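Local coordinates for choline dehydrogenase and related flavoproteins (Aspergillus oryzae, PDB 3Q9T), which is a formate oxidase of the glucose-methanol-choline oxidoreductase family, carrying a modified flavin, 8-formyl-FAD, at its catalytic site, at residues A[9-14]-A[261-266]; A[33-38]-A[219-224]. One frame throughout, in Å; residues are numbered along the deposited sequence.

Contact 1: residues A[9-14]-A[261-266]; sequences FVIVGG and EVILSQ. With FAY ([(2R,3S,4R,5R)-5-(6-amino-9H-purin-9-yl)-3,4-dihydroxytetrahydrofuran-2-yl]methyl (2R,3S,4S)-5-(8-formyl-7-methyl-2,4-dioxo-3,4-dihydrobenzo[g]pteridin-10(2H)-yl)-2,3,4-trihydroxypentyl dihydrogen diphosphate), chain D.
Phe9 and Glu261 start this parallel strand pair with their side chains lying side by side. The edge of the Phe9 ring meets Glu261 CB, with CD1 3.8 Å from it. Ring and carboxylate planes are turned 65° apart. The carboxylate finds its partners elsewhere, a salt bridge to Arg539 and a hydrogen bond to His573. On the same face, Ile263 CD1 touches both Phe9 and Ile11, 4.1 Å from Phe9 CD1 and slightly farther from Ile11 CD1. Ile263 CG1 stands anti to the carbonyl carbon (chi1 -54°), which swings this branch back toward Phe9.

The other face carries Val10, Val12, Val262 and Leu264. Val12 is the bump here, and its branches divide the work. CG2 meets Val262 CG1 at 4.0 Å. CG1 lies 3.9 Å from Leu264 CD1 and also packs on the Gln266 chain. Between the faces, four backbone bonds join the strands, among them Val12 N to Ile263 O at 2.9 Å.

Past the strand end, Gly13 takes phi 107°, where a side chain would press into the preceding carbonyl oxygen. With no side chain, it lets the backbone of Ser265 and Gln266 come close. Gly13 CA also lies 3.4 Å from the ribose oxygen O4B of the cofactor FAY. Gln266 CD is 3.4 Å from adenine atom C5A, while its OE1 accepts a hydrogen bond from Ser229 OG. A parallel strand running into a glycine-rich turn beside the adenosine, with a second parallel strand alongside, is characteristic of a Rossmann-type FAD-binding domain, and Gly13 fits the first glycine of its GxGxxG pattern.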
loop_
_atom_site.group_PDB
_atom_site.type_symbol
_atom_site.label_atom_id
_atom_site.label_comp_id
_atom_site.label_asym_id
_atom_site.label_seq_id
_atom_site.Cartn_x
_atom_site.Cartn_y
_atom_site.Cartn_z
ATOM N N PHE A 9 40.813 -7.435 -11.123
ATOM C CA PHE A 9 39.423 -7.012 -11.295
ATOM C C PHE A 9 38.598 -7.318 -10.067
ATOM O O PHE A 9 38.658 -8.430 -9.519
ATOM C CB PHE A 9 38.781 -7.680 -12.510
ATOM C CG PHE A 9 39.421 -7.304 -13.806
ATOM C CD1 PHE A 9 39.221 -6.048 -14.349
ATOM C CD2 PHE A 9 40.229 -8.207 -14.483
ATOM C CE1 PHE A 9 39.807 -5.705 -15.544
ATOM C CE2 PHE A 9 40.828 -7.867 -15.682
ATOM C CZ PHE A 9 40.625 -6.616 -16.212
ATOM N N VAL A 10 37.817 -6.327 -9.646
ATOM C CA VAL A 10 36.890 -6.521 -8.531
ATOM C C VAL A 10 35.465 -6.446 -9.062
ATOM O O VAL A 10 35.091 -5.460 -9.685
ATOM C CB VAL A 10 37.097 -5.462 -7.438
ATOM C CG1 VAL A 10 36.032 -5.572 -6.375
ATOM C CG2 VAL A 10 38.508 -5.587 -6.816
ATOM N N ILE A 11 34.683 -7.502 -8.853
ATOM C CA ILE A 11 33.249 -7.436 -9.149
ATOM C C ILE A 11 32.465 -7.204 -7.849
ATOM O O ILE A 11 32.588 -7.965 -6.880
ATOM C CB ILE A 11 32.719 -8.688 -9.868
ATOM C CG1 ILE A 11 33.144 -8.709 -11.346
ATOM C CG2 ILE A 11 31.183 -8.745 -9.797
ATOM C CD1 ILE A 11 34.600 -8.947 -11.560
ATOM N N VAL A 12 31.681 -6.134 -7.835
ATOM C CA VAL A 12 30.902 -5.759 -6.655
ATOM C C VAL A 12 29.474 -6.221 -6.839
ATOM O O VAL A 12 28.693 -5.574 -7.546
ATOM C CB VAL A 12 30.921 -4.234 -6.448
ATOM C CG1 VAL A 12 30.136 -3.844 -5.206
ATOM C CG2 VAL A 12 32.362 -3.754 -6.327
ATOM N N GLY A 13 29.140 -7.346 -6.201
ATOM C CA GLY A 13 27.849 -7.976 -6.381
ATOM C C GLY A 13 27.992 -9.239 -7.216
ATOM O O GLY A 13 28.122 -9.160 -8.427
ATOM N N GLY A 14 27.989 -10.403 -6.567
ATOM C CA GLY A 14 28.114 -11.668 -7.269
ATOM C C GLY A 14 26.781 -12.171 -7.805
ATOM O O GLY A 14 26.369 -13.296 -7.526
ATOM N N GLU A 261 40.337 -2.754 -13.028
ATOM C CA GLU A 261 39.006 -2.167 -13.079
ATOM C C GLU A 261 38.063 -2.724 -12.039
ATOM O O GLU A 261 38.157 -3.881 -11.641
ATOM C CB GLU A 261 38.384 -2.360 -14.461
ATOM C CG GLU A 261 39.122 -1.661 -15.599
ATOM C CD GLU A 261 38.337 -1.723 -16.891
ATOM O OE1 GLU A 261 37.133 -1.391 -16.862
ATOM O OE2 GLU A 261 38.912 -2.113 -17.931
ATOM N N VAL A 262 37.146 -1.872 -11.603
ATOM C CA VAL A 262 36.038 -2.305 -10.780
ATOM C C VAL A 262 34.779 -2.396 -11.640
ATOM O O VAL A 262 34.461 -1.482 -12.416
ATOM C CB VAL A 262 35.826 -1.355 -9.599
ATOM C CG1 VAL A 262 34.479 -1.615 -8.932
ATOM C CG2 VAL A 262 36.962 -1.531 -8.600
ATOM N N ILE A 263 34.082 -3.519 -11.520
ATOM C CA ILE A 263 32.799 -3.678 -12.188
ATOM C C ILE A 263 31.668 -3.749 -11.156
ATOM O O ILE A 263 31.621 -4.655 -10.314
ATOM C CB ILE A 263 32.740 -4.906 -13.118
ATOM C CG1 ILE A 263 33.883 -4.905 -14.153
ATOM C CG2 ILE A 263 31.418 -4.908 -13.862
ATOM C CD1 ILE A 263 35.222 -5.347 -13.620
ATOM N N LEU A 264 30.769 -2.774 -11.224
ATOM C CA LEU A 264 29.644 -2.695 -10.308
ATOM C C LEU A 264 28.463 -3.485 -10.880
ATOM O O LEU A 264 27.947 -3.159 -11.939
ATOM C CB LEU A 264 29.269 -1.237 -10.068
ATOM C CG LEU A 264 28.051 -0.973 -9.174
ATOM C CD1 LEU A 264 28.150 -1.726 -7.863
ATOM C CD2 LEU A 264 27.889 0.546 -8.923
ATOM N N SER A 265 28.067 -4.530 -10.156
ATOM C CA SER A 265 27.021 -5.455 -10.560
ATOM C C SER A 265 26.004 -5.703 -9.423
ATOM O O SER A 265 25.596 -6.842 -9.170
ATOM C CB SER A 265 27.657 -6.792 -10.972
ATOM O OG SER A 265 28.593 -6.623 -12.031
ATOM N N GLN A 266 25.584 -4.652 -8.733
ATOM C CA GLN A 266 24.740 -4.864 -7.556
ATOM C C GLN A 266 23.256 -4.901 -7.906
ATOM O O GLN A 266 22.415 -5.004 -7.020
ATOM C CB GLN A 266 25.030 -3.836 -6.455
ATOM C CG GLN A 266 26.357 -4.057 -5.723
ATOM C CD GLN A 266 26.395 -3.336 -4.375
ATOM O OE1 GLN A 266 27.153 -3.705 -3.488
ATOM N NE2 GLN A 266 25.584 -2.296 -4.237
HETATM P P FAY D . 21.351 -8.576 -12.113
HETATM N N1 FAY D . 13.951 -13.040 -15.650
HETATM C C2 FAY D . 13.793 -14.048 -16.599
HETATM O O2 FAY D . 14.406 -13.996 -17.659
HETATM N N3 FAY D . 13.360 -15.295 -16.199
HETATM C C4 FAY D . 12.568 -15.389 -15.082
HETATM O O4 FAY D . 11.625 -16.203 -15.115
HETATM N N5 FAY D . 11.939 -14.451 -12.980
HETATM C C6 FAY D . 11.695 -13.884 -10.713
HETATM C C7 FAY D . 12.070 -13.163 -9.593
HETATM C C8 FAY D . 13.061 -12.182 -9.707
HETATM O O8 FAY D . 14.564 -10.857 -8.493
HETATM C C9 FAY D . 13.745 -12.030 -10.920
HETATM P PA FAY D . 21.198 -9.478 -9.436
HETATM C "C1'" FAY D . 15.017 -11.427 -13.501
HETATM C C10 FAY D . 13.387 -13.173 -14.403
HETATM N N10 FAY D . 13.847 -12.400 -13.333
HETATM N N1A FAY D . 26.547 -5.335 -0.844
HETATM O O1A FAY D . 20.173 -9.233 -8.379
HETATM C C1B FAY D . 24.364 -8.294 -4.593
HETATM O O1P FAY D . 22.746 -9.105 -12.342
HETATM C "C2'" FAY D . 16.383 -12.141 -13.384
HETATM O "O2'" FAY D . 16.314 -12.994 -12.297
HETATM C C2A FAY D . 26.997 -6.548 -1.330
HETATM O O2A FAY D . 21.097 -10.826 -10.082
HETATM C C2B FAY D . 23.062 -9.069 -4.510
HETATM O O2B FAY D . 22.991 -9.924 -3.383
HETATM O O2P FAY D . 21.158 -7.232 -12.792
HETATM C "C3'" FAY D . 17.737 -11.360 -13.332
HETATM O "O3'" FAY D . 18.710 -11.874 -12.426
HETATM N N3A FAY D . 26.297 -7.209 -2.328
HETATM C C3B FAY D . 23.105 -9.864 -5.797
HETATM O O3B FAY D . 23.894 -11.009 -5.590
HETATM O O3P FAY D . 21.112 -8.331 -10.539
HETATM C "C4'" FAY D . 17.625 -9.878 -13.071
HETATM O "O4'" FAY D . 16.649 -9.397 -13.990
HETATM C C4A FAY D . 25.167 -6.654 -2.834
HETATM C C4B FAY D . 23.868 -8.970 -6.744
HETATM O O4B FAY D . 24.494 -7.972 -5.955
HETATM C C4X FAY D . 12.584 -14.307 -14.182
HETATM C "C5'" FAY D . 18.995 -9.180 -13.253
HETATM O "O5'" FAY D . 20.166 -9.622 -12.551
HETATM C C5A FAY D . 24.704 -5.428 -2.364
HETATM C C5B FAY D . 22.952 -8.354 -7.783
HETATM O O5B FAY D . 22.663 -9.342 -8.742
HETATM C C5X FAY D . 12.227 -13.570 -11.960
HETATM C C6A FAY D . 25.395 -4.761 -1.355
HETATM N N6A FAY D . 24.897 -3.632 -0.833
HETATM N N7A FAY D . 23.579 -5.120 -3.043
HETATM C C7M FAY D . 11.258 -13.335 -8.332
HETATM C C8A FAY D . 23.319 -6.101 -3.933
HETATM C C8M FAY D . 13.709 -11.714 -8.461
HETATM C C9A FAY D . 13.308 -12.681 -12.072
HETATM N N9A FAY D . 24.287 -7.055 -3.810
#

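Contact 2: residues A[33-38]-A[219-224]; sequences VLIVEA and PNITIV. With FAY ([(2R,3S,4R,5R)-5-(6-amino-9H-purin-9-yl)-3,4-dihydroxytetrahydrofuran-2-yl]methyl (2R,3S,4S)-5-(8-formyl-7-methyl-2,4-dioxo-3,4-dihydrobenzo[g]pteridin-10(2H)-yl)-2,3,4-trihydroxypentyl dihydrogen diphosphate), chain D.
Glu37 OE2 is gripped by several groups, just beyond the point where Glu37 N makes a weak backbone bond to Val224 O. It accepts a hydrogen bond from ribose hydroxyl O2B of FAY at 2.7 Å and another from Gly39 N. A weak one comes from Thr89 N. The second carboxylate oxygen, OE1, takes ribose hydroxyl O3B, also at 2.7 Å. CG lies anti to the backbone N (chi1 167°) and the chain then bends at chi2 (55°), which carries the carboxylate away from Val224 to the ribose.

Upstream, strands 33-36 and 221-224 run parallel. Their ladder includes Ile35 N to Thr222 O at 2.8 Å. On one face, Ile35 CD1 reaches across to Ile221 CG2 at 3.6 Å and also touches Ile223 CG1, at 4.1 Å. On the other, Leu34 CD1 crosses to Val224 CG2 at 3.7 Å and passes near Thr222 O. Ala22 of helix 16-25 packs against Val33 and Ile35, while Phe256 covers Leu34 and Val36.

An acidic residue at the end of the second strand, holding both adenosine ribose hydroxyls, is a hallmark of the Rossmann-type dinucleotide fold.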
loop_
_atom_site.group_PDB
_atom_site.type_symbol
_atom_site.label_atom_id
_atom_site.label_comp_id
_atom_site.label_asym_id
_atom_site.label_seq_id
_atom_site.Cartn_x
_atom_site.Cartn_y
_atom_site.Cartn_z
ATOM N N VAL A 33 40.790 -12.227 -9.860
ATOM C CA VAL A 33 39.454 -11.647 -9.794
ATOM C C VAL A 33 38.887 -11.810 -8.384
ATOM O O VAL A 33 38.921 -12.913 -7.794
ATOM C CB VAL A 33 38.490 -12.336 -10.815
ATOM C CG1 VAL A 33 37.113 -11.644 -10.856
ATOM C CG2 VAL A 33 39.105 -12.378 -12.208
ATOM N N LEU A 34 38.369 -10.712 -7.842
ATOM C CA LEU A 34 37.658 -10.760 -6.566
ATOM C C LEU A 34 36.171 -10.530 -6.795
ATOM O O LEU A 34 35.799 -9.648 -7.558
ATOM C CB LEU A 34 38.184 -9.692 -5.597
ATOM C CG LEU A 34 37.291 -9.376 -4.384
ATOM C CD1 LEU A 34 37.371 -10.487 -3.335
ATOM C CD2 LEU A 34 37.670 -8.039 -3.770
ATOM N N ILE A 35 35.331 -11.331 -6.137
ATOM C CA ILE A 35 33.898 -11.057 -6.064
ATOM C C ILE A 35 33.430 -10.798 -4.622
ATOM O O ILE A 35 33.531 -11.670 -3.773
ATOM C CB ILE A 35 33.057 -12.227 -6.623
ATOM C CG1 ILE A 35 33.541 -12.618 -8.019
ATOM C CG2 ILE A 35 31.579 -11.841 -6.651
ATOM C CD1 ILE A 35 33.007 -13.955 -8.501
ATOM N N VAL A 36 32.907 -9.603 -4.358
ATOM C CA VAL A 36 32.222 -9.336 -3.089
ATOM C C VAL A 36 30.710 -9.467 -3.263
ATOM O O VAL A 36 30.155 -9.091 -4.293
ATOM C CB VAL A 36 32.591 -7.958 -2.470
ATOM C CG1 VAL A 36 34.075 -7.911 -2.101
ATOM C CG2 VAL A 36 32.222 -6.813 -3.393
ATOM N N GLU A 37 30.059 -10.026 -2.248
ATOM C CA GLU A 37 28.663 -10.434 -2.327
ATOM C C GLU A 37 28.078 -10.437 -0.926
ATOM O O GLU A 37 28.688 -10.982 -0.003
ATOM C CB GLU A 37 28.563 -11.845 -2.902
ATOM C CG GLU A 37 27.209 -12.488 -2.753
ATOM C CD GLU A 37 26.095 -11.641 -3.347
ATOM O OE1 GLU A 37 26.303 -11.038 -4.418
ATOM O OE2 GLU A 37 25.016 -11.564 -2.734
ATOM N N ALA A 38 26.900 -9.830 -0.780
ATOM C CA ALA A 38 26.203 -9.747 0.509
ATOM C C ALA A 38 25.682 -11.097 1.023
ATOM O O ALA A 38 25.691 -11.347 2.221
ATOM C CB ALA A 38 25.063 -8.728 0.429
ATOM N N PRO A 219 40.528 -21.005 -9.384
ATOM C CA PRO A 219 41.298 -20.596 -8.210
ATOM C C PRO A 219 41.835 -19.185 -8.336
ATOM O O PRO A 219 42.375 -18.670 -7.366
ATOM C CB PRO A 219 42.450 -21.602 -8.179
ATOM C CG PRO A 219 42.616 -22.030 -9.599
ATOM C CD PRO A 219 41.234 -22.009 -10.200
ATOM N N ASN A 220 41.705 -18.570 -9.504
ATOM C CA ASN A 220 42.066 -17.164 -9.638
ATOM C C ASN A 220 40.914 -16.227 -9.238
ATOM O O ASN A 220 41.079 -15.004 -9.177
ATOM C CB ASN A 220 42.603 -16.838 -11.044
ATOM C CG ASN A 220 41.706 -17.358 -12.155
ATOM O OD1 ASN A 220 41.026 -18.365 -11.987
ATOM N ND2 ASN A 220 41.717 -16.678 -13.307
ATOM N N ILE A 221 39.749 -16.801 -8.960
ATOM C CA ILE A 221 38.642 -16.012 -8.433
ATOM C C ILE A 221 38.581 -16.139 -6.928
ATOM O O ILE A 221 38.429 -17.241 -6.405
ATOM C CB ILE A 221 37.271 -16.446 -9.002
ATOM C CG1 ILE A 221 37.270 -16.339 -10.529
ATOM C CG2 ILE A 221 36.172 -15.591 -8.392
ATOM C CD1 ILE A 221 35.962 -16.727 -11.190
ATOM N N THR A 222 38.721 -15.016 -6.232
ATOM C CA THR A 222 38.493 -15.011 -4.793
ATOM C C THR A 222 37.042 -14.628 -4.532
ATOM O O THR A 222 36.567 -13.575 -4.970
ATOM C CB THR A 222 39.460 -14.066 -4.027
ATOM O OG1 THR A 222 40.813 -14.489 -4.233
ATOM C CG2 THR A 222 39.170 -14.099 -2.524
ATOM N N ILE A 223 36.317 -15.501 -3.846
ATOM C CA ILE A 223 34.949 -15.159 -3.504
ATOM C C ILE A 223 34.755 -14.808 -2.028
ATOM O O ILE A 223 34.927 -15.646 -1.139
ATOM C CB ILE A 223 33.946 -16.222 -3.966
ATOM C CG1 ILE A 223 34.124 -16.469 -5.468
ATOM C CG2 ILE A 223 32.535 -15.733 -3.694
ATOM C CD1 ILE A 223 33.416 -17.705 -5.995
ATOM N N VAL A 224 34.382 -13.556 -1.789
ATOM C CA VAL A 224 34.090 -13.079 -0.434
ATOM C C VAL A 224 32.591 -12.804 -0.294
ATOM O O VAL A 224 32.102 -11.751 -0.703
ATOM C CB VAL A 224 34.901 -11.820 -0.091
ATOM C CG1 VAL A 224 34.524 -11.284 1.292
ATOM C CG2 VAL A 224 36.391 -12.124 -0.163
HETATM P P FAY D . 21.351 -8.576 -12.113
HETATM N N1 FAY D . 13.951 -13.040 -15.650
HETATM C C2 FAY D . 13.793 -14.048 -16.599
HETATM O O2 FAY D . 14.406 -13.996 -17.659
HETATM N N3 FAY D . 13.360 -15.295 -16.199
HETATM C C4 FAY D . 12.568 -15.389 -15.082
HETATM O O4 FAY D . 11.625 -16.203 -15.115
HETATM N N5 FAY D . 11.939 -14.451 -12.980
HETATM C C6 FAY D . 11.695 -13.884 -10.713
HETATM C C7 FAY D . 12.070 -13.163 -9.593
HETATM C C8 FAY D . 13.061 -12.182 -9.707
HETATM O O8 FAY D . 14.564 -10.857 -8.493
HETATM C C9 FAY D . 13.745 -12.030 -10.920
HETATM P PA FAY D . 21.198 -9.478 -9.436
HETATM C "C1'" FAY D . 15.017 -11.427 -13.501
HETATM C C10 FAY D . 13.387 -13.173 -14.403
HETATM N N10 FAY D . 13.847 -12.400 -13.333
HETATM N N1A FAY D . 26.547 -5.335 -0.844
HETATM O O1A FAY D . 20.173 -9.233 -8.379
HETATM C C1B FAY D . 24.364 -8.294 -4.593
HETATM O O1P FAY D . 22.746 -9.105 -12.342
HETATM C "C2'" FAY D . 16.383 -12.141 -13.384
HETATM O "O2'" FAY D . 16.314 -12.994 -12.297
HETATM C C2A FAY D . 26.997 -6.548 -1.330
HETATM O O2A FAY D . 21.097 -10.826 -10.082
HETATM C C2B FAY D . 23.062 -9.069 -4.510
HETATM O O2B FAY D . 22.991 -9.924 -3.383
HETATM O O2P FAY D . 21.158 -7.232 -12.792
HETATM C "C3'" FAY D . 17.737 -11.360 -13.332
HETATM O "O3'" FAY D . 18.710 -11.874 -12.426
HETATM N N3A FAY D . 26.297 -7.209 -2.328
HETATM C C3B FAY D . 23.105 -9.864 -5.797
HETATM O O3B FAY D . 23.894 -11.009 -5.590
HETATM O O3P FAY D . 21.112 -8.331 -10.539
HETATM C "C4'" FAY D . 17.625 -9.878 -13.071
HETATM O "O4'" FAY D . 16.649 -9.397 -13.990
HETATM C C4A FAY D . 25.167 -6.654 -2.834
HETATM C C4B FAY D . 23.868 -8.970 -6.744
HETATM O O4B FAY D . 24.494 -7.972 -5.955
HETATM C C4X FAY D . 12.584 -14.307 -14.182
HETATM C "C5'" FAY D . 18.995 -9.180 -13.253
HETATM O "O5'" FAY D . 20.166 -9.622 -12.551
HETATM C C5A FAY D . 24.704 -5.428 -2.364
HETATM C C5B FAY D . 22.952 -8.354 -7.783
HETATM O O5B FAY D . 22.663 -9.342 -8.742
HETATM C C5X FAY D . 12.227 -13.570 -11.960
HETATM C C6A FAY D . 25.395 -4.761 -1.355
HETATM N N6A FAY D . 24.897 -3.632 -0.833
HETATM N N7A FAY D . 23.579 -5.120 -3.043
HETATM C C7M FAY D . 11.258 -13.335 -8.332
HETATM C C8A FAY D . 23.319 -6.101 -3.933
HETATM C C8M FAY D . 13.709 -11.714 -8.461
HETATM C C9A FAY D . 13.308 -12.681 -12.072
HETATM N N9A FAY D . 24.287 -7.055 -3.810
#

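In the fold
The two contacts belong to one five-stranded parallel sheet, ordered 221-224, 33-36, 9-12, 261-264, 538-540. Strand 9-12 is the central strand and 33-36 is its neighbour, so contact 1 and contact 2 lie side by side, with centres about 9 Å apart. Probable backbone hydrogen bonds join them, Ile11 N to Leu34 O and Gly13 N to Val36 O. Along the chain come 9-14, then 33-38, 219-224 and 261-266, so contact 1 brackets contact 2. Helix 16-25 links the first two strands and packs on both contacts. Both touch FAY at the same end of the sheet, and together they help build the adenosine part of its pocket.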